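Local coordinates for superkiller protein 7 (PDB 4ZKE) that binds GTP and magnesium through a domain of the elongation factor Tu family and probably serves the Ski-exosome pathway of cytoplasmic RNA decay, at residues 41-46 / 91-96; 83-88 / 106-111; 176-181 / 213-218. All coordinates share one frame; numbering follows the deposited sequence.

Contact 1: residues 41-46 / 91-96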
loop_
_atom_site.group_PDB
_atom_site.type_symbol
_atom_site.label_atom_id
_atom_site.label_comp_id
_atom_site.label_asym_id
_atom_site.label_seq_id
_atom_site.Cartn_x
_atom_site.Cartn_y
_atom_site.Cartn_z
ATOM N N TYR A 41 1.436 -20.131 4.864
ATOM C CA TYR A 41 1.564 -21.570 5.052
ATOM C C TYR A 41 0.618 -22.064 6.140
ATOM O O TYR A 41 0.019 -23.131 6.015
ATOM C CB TYR A 41 3.005 -21.941 5.406
ATOM C CG TYR A 41 3.185 -23.409 5.707
ATOM C CD1 TYR A 41 3.158 -24.352 4.689
ATOM C CD2 TYR A 41 3.374 -23.855 7.009
ATOM C CE1 TYR A 41 3.321 -25.696 4.956
ATOM C CE2 TYR A 41 3.537 -25.198 7.286
ATOM C CZ TYR A 41 3.511 -26.114 6.255
ATOM O OH TYR A 41 3.672 -27.454 6.521
ATOM N N ASP A 42 0.486 -21.283 7.208
ATOM C CA ASP A 42 -0.388 -21.653 8.314
ATOM C C ASP A 42 -1.858 -21.614 7.904
ATOM O O ASP A 42 -2.692 -22.291 8.505
ATOM C CB ASP A 42 -0.144 -20.741 9.518
ATOM C CG ASP A 42 1.163 -21.052 10.233
ATOM O OD1 ASP A 42 1.960 -21.857 9.707
ATOM O OD2 ASP A 42 1.403 -20.482 11.318
ATOM N N LEU A 43 -2.169 -20.828 6.878
ATOM C CA LEU A 43 -3.529 -20.747 6.355
ATOM C C LEU A 43 -3.744 -21.728 5.200
ATOM O O LEU A 43 -4.718 -21.619 4.456
ATOM C CB LEU A 43 -3.840 -19.320 5.893
ATOM C CG LEU A 43 -3.701 -18.212 6.944
ATOM C CD1 LEU A 43 -4.266 -16.905 6.416
ATOM C CD2 LEU A 43 -4.368 -18.584 8.260
ATOM N N ASN A 44 -2.828 -22.683 5.059
ATOM C CA ASN A 44 -2.942 -23.732 4.047
ATOM C C ASN A 44 -3.057 -23.175 2.631
ATOM O O ASN A 44 -3.850 -23.667 1.828
ATOM C CB ASN A 44 -4.149 -24.626 4.342
ATOM C CG ASN A 44 -4.138 -25.176 5.756
ATOM O OD1 ASN A 44 -3.082 -25.510 6.299
ATOM N ND2 ASN A 44 -5.315 -25.265 6.364
ATOM N N GLU A 45 -2.272 -22.143 2.339
ATOM C CA GLU A 45 -2.244 -21.547 1.007
ATOM C C GLU A 45 -1.018 -22.010 0.226
ATOM O O GLU A 45 -0.871 -21.694 -0.954
ATOM C CB GLU A 45 -2.259 -20.020 1.102
ATOM C CG GLU A 45 -3.565 -19.444 1.631
ATOM C CD GLU A 45 -4.746 -19.726 0.720
ATOM O OE1 GLU A 45 -4.524 -20.048 -0.465
ATOM O OE2 GLU A 45 -5.897 -19.627 1.192
ATOM N N ILE A 46 -0.143 -22.755 0.894
ATOM C CA ILE A 46 1.039 -23.325 0.256
ATOM C C ILE A 46 1.027 -24.835 0.443
ATOM O O ILE A 46 1.017 -25.325 1.570
ATOM C CB ILE A 46 2.350 -22.754 0.842
ATOM C CG1 ILE A 46 2.306 -21.224 0.908
ATOM C CG2 ILE A 46 3.548 -23.230 0.028
ATOM C CD1 ILE A 46 2.291 -20.527 -0.445
ATOM N N ILE A 91 -1.167 -9.964 -1.876
ATOM C CA ILE A 91 -1.762 -11.298 -1.829
ATOM C C ILE A 91 -3.171 -11.240 -1.249
ATOM O O ILE A 91 -3.365 -10.788 -0.121
ATOM C CB ILE A 91 -0.911 -12.273 -0.981
ATOM C CG1 ILE A 91 0.495 -12.401 -1.565
ATOM C CG2 ILE A 91 -1.559 -13.652 -0.903
ATOM C CD1 ILE A 91 1.520 -11.582 -0.841
ATOM N N GLN A 92 -4.146 -11.709 -2.024
ATOM C CA GLN A 92 -5.525 -11.795 -1.560
ATOM C C GLN A 92 -5.852 -13.227 -1.151
ATOM O O GLN A 92 -5.668 -14.165 -1.930
ATOM C CB GLN A 92 -6.494 -11.315 -2.642
ATOM C CG GLN A 92 -7.933 -11.218 -2.165
ATOM C CD GLN A 92 -8.809 -10.396 -3.090
ATOM O OE1 GLN A 92 -8.928 -9.182 -2.929
ATOM N NE2 GLN A 92 -9.432 -11.054 -4.060
ATOM N N VAL A 93 -6.332 -13.382 0.080
ATOM C CA VAL A 93 -6.640 -14.691 0.643
ATOM C C VAL A 93 -8.140 -14.837 0.837
ATOM O O VAL A 93 -8.802 -13.931 1.340
ATOM C CB VAL A 93 -5.930 -14.911 1.999
ATOM C CG1 VAL A 93 -6.187 -16.318 2.520
ATOM C CG2 VAL A 93 -4.438 -14.666 1.863
ATOM N N GLU A 94 -8.667 -15.988 0.436
ATOM C CA GLU A 94 -10.079 -16.294 0.613
ATOM C C GLU A 94 -10.254 -17.791 0.843
ATOM O O GLU A 94 -10.077 -18.593 -0.073
ATOM C CB GLU A 94 -10.888 -15.840 -0.603
ATOM C CG GLU A 94 -12.396 -15.896 -0.397
ATOM C CD GLU A 94 -13.171 -15.393 -1.601
ATOM O OE1 GLU A 94 -12.540 -15.125 -2.647
ATOM O OE2 GLU A 94 -14.411 -15.266 -1.500
ATOM N N ASN A 95 -10.583 -18.161 2.077
ATOM C CA ASN A 95 -10.784 -19.563 2.420
ATOM C C ASN A 95 -11.660 -19.733 3.659
ATOM O O ASN A 95 -12.181 -18.759 4.207
ATOM C CB ASN A 95 -9.432 -20.255 2.625
ATOM C CG ASN A 95 -8.603 -19.626 3.734
ATOM O OD1 ASN A 95 -9.125 -18.945 4.618
ATOM N ND2 ASN A 95 -7.297 -19.859 3.690
ATOM N N ASP A 96 -11.805 -20.978 4.101
ATOM C CA ASP A 96 -12.707 -21.307 5.197
ATOM C C ASP A 96 -12.071 -21.089 6.569
ATOM O O ASP A 96 -12.626 -21.505 7.587
ATOM C CB ASP A 96 -13.190 -22.759 5.064
ATOM C CG ASP A 96 -12.049 -23.750 4.887
ATOM O OD1 ASP A 96 -12.291 -24.834 4.314
ATOM O OD2 ASP A 96 -10.912 -23.450 5.315
#
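V93 is the first residue of segment 91-96 to meet segment 41-46. Its CG1, anti to the backbone N (chi1 -176°), meets E45 OE2 at 3.6 Å and, more loosely, L43 CD1 at 4.4 Å. V93 also leans on L40 of helix 32-42, so it packs against the last part of that helix as well as the turn after it. E94 hardly takes part, its CB directed away from the turn. N95 supplies the polar half: its ND2 gives a weak hydrogen bond to E45 OE2, 2.9 Å long but bent to 125° at the hydrogen. The carboxylate and amide planes are 21° apart. The carbonyl O of L43 is also near N95 ND2, at 3.2 Å, yet the angle is too poor for a bond. N95 OD1 accepts from L97 N, the amide's stronger polar partner, which helps set which way the group is turned. Facing these residues is a Schellman motif with N44 as its C-prime residue, which ends the helix and brings L43 and E45 round to the strand. With 166 Å² buried and one weak bond from a neutral amide to a carboxylate, the join between helix end and edge strand is a light one.

Contact 2: residues 83-88 / 106-111. With MG (magnesium ion), chain B; GTP (guanosine-5'-triphosphate), chain C.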
loop_
_atom_site.group_PDB
_atom_site.type_symbol
_atom_site.label_atom_id
_atom_site.label_comp_id
_atom_site.label_asym_id
_atom_site.label_seq_id
_atom_site.Cartn_x
_atom_site.Cartn_y
_atom_site.Cartn_z
ATOM N N GLY A 83 18.786 -11.043 -1.842
ATOM C CA GLY A 83 18.512 -11.518 -0.497
ATOM C C GLY A 83 17.623 -10.603 0.326
ATOM O O GLY A 83 17.614 -10.686 1.555
ATOM N N PHE A 84 16.877 -9.729 -0.345
ATOM C CA PHE A 84 15.920 -8.858 0.329
ATOM C C PHE A 84 14.854 -8.352 -0.642
ATOM O O PHE A 84 15.047 -8.373 -1.860
ATOM C CB PHE A 84 16.637 -7.680 0.988
ATOM C CG PHE A 84 17.452 -6.849 0.038
ATOM C CD1 PHE A 84 16.867 -5.821 -0.682
ATOM C CD2 PHE A 84 18.806 -7.086 -0.123
ATOM C CE1 PHE A 84 17.614 -5.053 -1.552
ATOM C CE2 PHE A 84 19.559 -6.319 -0.991
ATOM C CZ PHE A 84 18.964 -5.303 -1.707
ATOM N N SER A 85 13.728 -7.903 -0.096
ATOM C CA SER A 85 12.606 -7.465 -0.918
ATOM C C SER A 85 12.900 -6.136 -1.607
ATOM O O SER A 85 13.567 -5.269 -1.048
ATOM C CB SER A 85 11.341 -7.343 -0.068
ATOM O OG SER A 85 11.056 -8.564 0.594
ATOM N N MET A 86 12.398 -6.000 -2.832
ATOM C CA MET A 86 12.583 -4.793 -3.631
ATOM C C MET A 86 11.246 -4.281 -4.159
ATOM O O MET A 86 11.086 -3.086 -4.410
ATOM C CB MET A 86 13.532 -5.066 -4.799
ATOM C CG MET A 86 14.926 -5.490 -4.374
ATOM S SD MET A 86 15.842 -6.295 -5.703
ATOM C CE MET A 86 15.931 -4.977 -6.907
ATOM N N PHE A 87 10.292 -5.193 -4.323
ATOM C CA PHE A 87 8.977 -4.858 -4.856
ATOM C C PHE A 87 7.888 -5.187 -3.848
ATOM O O PHE A 87 7.990 -6.174 -3.118
ATOM C CB PHE A 87 8.720 -5.613 -6.160
ATOM C CG PHE A 87 9.918 -5.689 -7.058
ATOM C CD1 PHE A 87 10.424 -4.550 -7.657
ATOM C CD2 PHE A 87 10.538 -6.901 -7.304
ATOM C CE1 PHE A 87 11.529 -4.618 -8.484
ATOM C CE2 PHE A 87 11.643 -6.977 -8.131
ATOM C CZ PHE A 87 12.137 -5.834 -8.721
ATOM N N LYS A 88 6.849 -4.359 -3.811
ATOM C CA LYS A 88 5.691 -4.636 -2.972
ATOM C C LYS A 88 4.936 -5.843 -3.523
ATOM O O LYS A 88 4.830 -6.009 -4.739
ATOM C CB LYS A 88 4.769 -3.415 -2.892
ATOM C CG LYS A 88 3.884 -3.204 -4.115
ATOM C CD LYS A 88 3.073 -1.920 -4.007
ATOM C CE LYS A 88 3.878 -0.699 -4.429
ATOM N NZ LYS A 88 4.105 -0.646 -5.899
ATOM N N LEU A 106 -3.124 -9.248 2.126
ATOM C CA LEU A 106 -1.851 -9.038 2.798
ATOM C C LEU A 106 -0.856 -8.369 1.853
ATOM O O LEU A 106 -0.632 -8.849 0.740
ATOM C CB LEU A 106 -1.292 -10.367 3.298
ATOM C CG LEU A 106 -2.234 -11.224 4.152
ATOM C CD1 LEU A 106 -1.627 -12.598 4.422
ATOM C CD2 LEU A 106 -2.567 -10.522 5.458
ATOM N N ILE A 107 -0.259 -7.265 2.296
ATOM C CA ILE A 107 0.683 -6.524 1.462
ATOM C C ILE A 107 2.073 -6.437 2.092
ATOM O O ILE A 107 2.248 -5.904 3.191
ATOM C CB ILE A 107 0.170 -5.100 1.167
ATOM C CG1 ILE A 107 -1.169 -5.175 0.425
ATOM C CG2 ILE A 107 1.192 -4.324 0.331
ATOM C CD1 ILE A 107 -1.830 -3.840 0.182
ATOM N N ASP A 108 3.056 -6.965 1.368
ATOM C CA ASP A 108 4.453 -6.909 1.779
ATOM C C ASP A 108 5.101 -5.671 1.179
ATOM O O ASP A 108 4.751 -5.260 0.074
ATOM C CB ASP A 108 5.195 -8.175 1.333
ATOM C CG ASP A 108 6.585 -8.292 1.939
ATOM O OD1 ASP A 108 6.862 -7.624 2.959
ATOM O OD2 ASP A 108 7.401 -9.069 1.397
ATOM N N THR A 109 6.031 -5.068 1.910
ATOM C CA THR A 109 6.735 -3.890 1.416
ATOM C C THR A 109 8.215 -3.990 1.746
ATOM O O THR A 109 8.590 -4.619 2.737
ATOM C CB THR A 109 6.171 -2.585 2.014
ATOM O OG1 THR A 109 6.464 -2.523 3.414
ATOM C CG2 THR A 109 4.670 -2.495 1.802
ATOM N N PRO A 110 9.068 -3.377 0.912
ATOM C CA PRO A 110 10.507 -3.436 1.170
ATOM C C PRO A 110 10.920 -2.510 2.307
ATOM O O PRO A 110 10.343 -1.433 2.455
ATOM C CB PRO A 110 11.116 -2.990 -0.161
ATOM C CG PRO A 110 10.093 -2.097 -0.756
ATOM C CD PRO A 110 8.754 -2.625 -0.316
ATOM N N GLY A 111 11.903 -2.937 3.092
ATOM C CA GLY A 111 12.409 -2.152 4.206
ATOM C C GLY A 111 13.712 -1.428 3.910
ATOM O O GLY A 111 13.970 -0.366 4.477
HETATM MG MG MG B . 11.058 -8.612 2.684
HETATM P PG GTP C . 13.289 -6.617 3.879
HETATM O O1G GTP C . 12.569 -7.306 2.746
HETATM O O2G GTP C . 14.650 -6.179 3.393
HETATM O O3G GTP C . 12.520 -5.410 4.361
HETATM O O3B GTP C . 13.496 -7.651 5.096
HETATM P PB GTP C . 12.228 -8.325 5.819
HETATM O O1B GTP C . 11.254 -8.804 4.767
HETATM O O2B GTP C . 11.556 -7.365 6.771
HETATM O O3A GTP C . 12.815 -9.586 6.635
HETATM P PA GTP C . 13.234 -11.001 5.981
HETATM O O1A GTP C . 12.007 -11.863 5.852
HETATM O O2A GTP C . 13.952 -10.853 4.660
HETATM O "O5'" GTP C . 14.218 -11.645 7.080
HETATM C "C5'" GTP C . 15.470 -11.076 7.404
HETATM C "C4'" GTP C . 16.335 -12.156 8.047
HETATM O "O4'" GTP C . 15.834 -12.413 9.343
HETATM C "C3'" GTP C . 16.302 -13.466 7.282
HETATM O "O3'" GTP C . 17.608 -13.974 7.152
HETATM C "C2'" GTP C . 15.472 -14.403 8.131
HETATM O "O2'" GTP C . 15.976 -15.717 8.087
HETATM C "C1'" GTP C . 15.561 -13.790 9.521
HETATM N N9 GTP C . 14.306 -13.930 10.272
HETATM C C8 GTP C . 13.060 -13.487 9.913
HETATM N N7 GTP C . 12.193 -13.812 10.902
HETATM C C5 GTP C . 12.874 -14.439 11.890
HETATM C C6 GTP C . 12.489 -14.975 13.117
HETATM O O6 GTP C . 11.318 -14.928 13.494
HETATM N N1 GTP C . 13.440 -15.571 13.916
HETATM C C2 GTP C . 14.755 -15.631 13.506
HETATM N N2 GTP C . 15.671 -16.203 14.278
HETATM N N3 GTP C . 15.127 -15.099 12.294
HETATM C C4 GTP C . 14.203 -14.517 11.500
HETATM O O HOH W 1 14.142 -4.553 1.280
HETATM O O HOH W 2 9.443 -7.272 2.916
HETATM O O HOH W 3 12.447 -10.218 2.397
#
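S85 OG is gripped from several sides: it binds the magnesium ion at 2.1 Å, is hydrogen-bonded to D74, and lies beside S33, whose hydroxyl binds the same metal. GTP O1G and O1B and two waters complete the six ligands. With OG anti to the carbonyl carbon and beside the backbone N (chi1 -56°), S85 presents hydroxyl and amide together, OG to the metal and N to GTP O1G at 3.1 Å. Across the contact, D108 stays in the second shell, its OD2 3.9 Å from the magnesium ion. A metal-bound water donates to D108 OD1 at 2.6 Å, while S33 bonds to OD2. Another water bridges S85 O and GTP O2G. G111 N gives a weak bond to GTP O3G, 2.8 Å long; a CB on G111 would run into that oxygen. D108 to G111 match the DxxG motif of GTP-binding proteins, and S85 probably takes the place of their first-switch threonine. P110 CB packs on S85 O at 3.5 Å, and K88 CA makes a CA-H...O contact with D108 O. The 83-88 loop leaves helix 77-82, whose E79 accepts from M86 N and F87 N, and runs into strand 89-93, antiparallel to 102-108, with helix 113-127 alongside.

Contact 3: residues 176-181 / 213-218. With GTP (guanosine-5'-triphosphate), chain C.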
loop_
_atom_site.group_PDB
_atom_site.type_symbol
_atom_site.label_atom_id
_atom_site.label_comp_id
_atom_site.label_asym_id
_atom_site.label_seq_id
_atom_site.Cartn_x
_atom_site.Cartn_y
_atom_site.Cartn_z
ATOM N N ILE A 176 1.524 -3.981 16.298
ATOM C CA ILE A 176 2.976 -4.008 16.372
ATOM C C ILE A 176 3.436 -5.419 16.695
ATOM O O ILE A 176 3.188 -5.926 17.793
ATOM C CB ILE A 176 3.528 -3.033 17.433
ATOM C CG1 ILE A 176 3.020 -1.614 17.169
ATOM C CG2 ILE A 176 5.053 -3.057 17.435
ATOM C CD1 ILE A 176 1.772 -1.255 17.948
ATOM N N LEU A 177 4.103 -6.051 15.734
ATOM C CA LEU A 177 4.625 -7.397 15.922
ATOM C C LEU A 177 6.051 -7.335 16.446
ATOM O O LEU A 177 6.972 -6.919 15.745
ATOM C CB LEU A 177 4.569 -8.197 14.619
ATOM C CG LEU A 177 3.174 -8.571 14.112
ATOM C CD1 LEU A 177 3.272 -9.391 12.830
ATOM C CD2 LEU A 177 2.381 -9.329 15.168
ATOM N N LEU A 178 6.207 -7.734 17.702
ATOM C CA LEU A 178 7.508 -7.841 18.337
ATOM C C LEU A 178 8.154 -9.155 17.900
ATOM O O LEU A 178 7.999 -10.187 18.553
ATOM C CB LEU A 178 7.353 -7.761 19.856
ATOM C CG LEU A 178 6.697 -6.475 20.379
ATOM C CD1 LEU A 178 6.654 -6.477 21.897
ATOM C CD2 LEU A 178 7.404 -5.225 19.872
ATOM N N ASN A 179 8.875 -9.096 16.785
ATOM C CA ASN A 179 9.305 -10.291 16.063
ATOM C C ASN A 179 10.678 -10.815 16.496
ATOM O O ASN A 179 11.416 -10.140 17.222
ATOM C CB ASN A 179 9.317 -9.992 14.556
ATOM C CG ASN A 179 9.302 -11.249 13.700
ATOM O OD1 ASN A 179 8.863 -12.314 14.134
ATOM N ND2 ASN A 179 9.789 -11.126 12.470
ATOM N N LYS A 180 11.002 -12.024 16.037
ATOM C CA LYS A 180 12.267 -12.687 16.348
ATOM C C LYS A 180 12.427 -12.889 17.850
ATOM O O LYS A 180 13.534 -12.808 18.383
ATOM C CB LYS A 180 13.455 -11.893 15.799
ATOM C CG LYS A 180 13.353 -11.558 14.324
ATOM C CD LYS A 180 14.728 -11.362 13.706
ATOM C CE LYS A 180 14.636 -10.748 12.329
ATOM N NZ LYS A 180 15.983 -10.470 11.766
ATOM N N ALA A 181 11.314 -13.158 18.525
ATOM C CA ALA A 181 11.327 -13.392 19.962
ATOM C C ALA A 181 12.161 -14.626 20.314
ATOM O O ALA A 181 12.646 -14.754 21.438
ATOM C CB ALA A 181 9.908 -13.544 20.484
ATOM N N PHE A 213 -4.352 0.530 18.813
ATOM C CA PHE A 213 -3.201 -0.339 18.596
ATOM C C PHE A 213 -3.006 -1.385 19.684
ATOM O O PHE A 213 -3.598 -1.305 20.758
ATOM C CB PHE A 213 -1.926 0.499 18.468
ATOM C CG PHE A 213 -1.497 1.158 19.747
ATOM C CD1 PHE A 213 -2.041 2.369 20.134
ATOM C CD2 PHE A 213 -0.541 0.570 20.557
ATOM C CE1 PHE A 213 -1.645 2.983 21.306
ATOM C CE2 PHE A 213 -0.139 1.179 21.732
ATOM C CZ PHE A 213 -0.691 2.386 22.106
ATOM N N GLN A 214 -2.164 -2.369 19.378
ATOM C CA GLN A 214 -1.856 -3.453 20.304
ATOM C C GLN A 214 -0.528 -4.115 19.939
ATOM O O GLN A 214 -0.114 -4.094 18.780
ATOM C CB GLN A 214 -2.973 -4.496 20.300
ATOM C CG GLN A 214 -3.140 -5.202 18.967
ATOM C CD GLN A 214 -4.121 -6.353 19.033
ATOM O OE1 GLN A 214 -5.046 -6.442 18.226
ATOM N NE2 GLN A 214 -3.916 -7.250 19.988
ATOM N N PHE A 215 0.123 -4.713 20.931
ATOM C CA PHE A 215 1.390 -5.399 20.724
ATOM C C PHE A 215 1.186 -6.905 20.726
ATOM O O PHE A 215 0.356 -7.423 21.472
ATOM C CB PHE A 215 2.397 -5.014 21.808
ATOM C CG PHE A 215 2.810 -3.573 21.767
ATOM C CD1 PHE A 215 2.019 -2.595 22.346
ATOM C CD2 PHE A 215 3.995 -3.197 21.158
ATOM C CE1 PHE A 215 2.397 -1.266 22.314
ATOM C CE2 PHE A 215 4.381 -1.870 21.122
ATOM C CZ PHE A 215 3.582 -0.903 21.700
ATOM N N ILE A 216 1.946 -7.599 19.883
ATOM C CA ILE A 216 1.924 -9.058 19.837
ATOM C C ILE A 216 3.339 -9.587 19.633
ATOM O O ILE A 216 3.952 -9.327 18.600
ATOM C CB ILE A 216 1.021 -9.591 18.703
ATOM C CG1 ILE A 216 -0.418 -9.098 18.883
ATOM C CG2 ILE A 216 1.060 -11.124 18.659
ATOM C CD1 ILE A 216 -1.338 -9.448 17.727
ATOM N N PRO A 217 3.870 -10.332 20.616
ATOM C CA PRO A 217 5.174 -10.964 20.408
ATOM C C PRO A 217 5.053 -12.185 19.510
ATOM O O PRO A 217 4.029 -12.867 19.548
ATOM C CB PRO A 217 5.597 -11.357 21.818
ATOM C CG PRO A 217 4.308 -11.655 22.501
ATOM C CD PRO A 217 3.308 -10.672 21.937
ATOM N N CYS A 218 6.079 -12.459 18.714
ATOM C CA CYS A 218 6.024 -13.593 17.805
ATOM C C CYS A 218 7.380 -13.948 17.217
ATOM O O CYS A 218 8.365 -13.232 17.400
ATOM C CB CYS A 218 5.048 -13.305 16.664
ATOM S SG CYS A 218 5.541 -11.902 15.636
HETATM P PG GTP C . 13.289 -6.617 3.879
HETATM O O1G GTP C . 12.569 -7.306 2.746
HETATM O O2G GTP C . 14.650 -6.179 3.393
HETATM O O3G GTP C . 12.520 -5.410 4.361
HETATM O O3B GTP C . 13.496 -7.651 5.096
HETATM P PB GTP C . 12.228 -8.325 5.819
HETATM O O1B GTP C . 11.254 -8.804 4.767
HETATM O O2B GTP C . 11.556 -7.365 6.771
HETATM O O3A GTP C . 12.815 -9.586 6.635
HETATM P PA GTP C . 13.234 -11.001 5.981
HETATM O O1A GTP C . 12.007 -11.863 5.852
HETATM O O2A GTP C . 13.952 -10.853 4.660
HETATM O "O5'" GTP C . 14.218 -11.645 7.080
HETATM C "C5'" GTP C . 15.470 -11.076 7.404
HETATM C "C4'" GTP C . 16.335 -12.156 8.047
HETATM O "O4'" GTP C . 15.834 -12.413 9.343
HETATM C "C3'" GTP C . 16.302 -13.466 7.282
HETATM O "O3'" GTP C . 17.608 -13.974 7.152
HETATM C "C2'" GTP C . 15.472 -14.403 8.131
HETATM O "O2'" GTP C . 15.976 -15.717 8.087
HETATM C "C1'" GTP C . 15.561 -13.790 9.521
HETATM N N9 GTP C . 14.306 -13.930 10.272
HETATM C C8 GTP C . 13.060 -13.487 9.913
HETATM N N7 GTP C . 12.193 -13.812 10.902
HETATM C C5 GTP C . 12.874 -14.439 11.890
HETATM C C6 GTP C . 12.489 -14.975 13.117
HETATM O O6 GTP C . 11.318 -14.928 13.494
HETATM N N1 GTP C . 13.440 -15.571 13.916
HETATM C C2 GTP C . 14.755 -15.631 13.506
HETATM N N2 GTP C . 15.671 -16.203 14.278
HETATM N N3 GTP C . 15.127 -15.099 12.294
HETATM C C4 GTP C . 14.203 -14.517 11.500
#
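I176 leans against F215. Its CB is 3.8 Å from F215 CD2, and CG2 touches ring atoms CD2 and CE2. CG1 comes near CE2, and the tip, CD1, ends over the ring face in a CH-pi contact, 4.2 Å from the F215 centroid and 11° off the ring normal. CD1 also meets F213 CD2 at 3.9 Å. L178 CD2 approaches the F215 ring at its edge. On the other side of the sheet, L177 CD2 packs on I216 CB, and L177 CB on C218 SG. The parallel strands are joined by backbone bonds, from I176 N to Q214 O (3.0 Å, 172°) up to C218 N to L178 O; in the last two the donor stands above the carbonyl plane. A181 N then donates to C218 O. The strand ends in the NKxD motif, where N179 ties it to G220 N through OD1 and to A30 O through ND2. K180, extended beyond CG, runs over the guanine, CG 3.7 Å from GTP C6, until NZ bonds to GTP O4' at 3.1 Å, with a salt bridge to D137 and a hydrogen bond to N29 O. Cut back to an alanine, this position would probably leave the base without its aliphatic cover and D137 without its positive mate. The chemistry thus passes from an apolar, backbone-bonded interior to a polar nucleotide pocket, where K180 supplies the charge.

In the fold
All three contacts reach the mixed sheet of the GTP-binding domain, contacts 1 and 3 at its outermost strands, 89-93 and 213-217. Contacts 2 and 3 are buried, whereas contact 1 is partly open at the surface. Contacts 1 and 2 touch through neighbouring strands 89-93 and 102-108, where I91 O probably bonds to L106 N; contact 3 stays about 10 Å from contact 1 and 9 Å from contact 2, nearest atoms. Their chemistry follows their places: a side-chain join at a helix end in contact 1, metal, water and phosphate in contact 2, strand pairing and cover of the guanosine in contact 3. Contacts 2 and 3 share the GTP, one at its phosphates, the other at its guanosine.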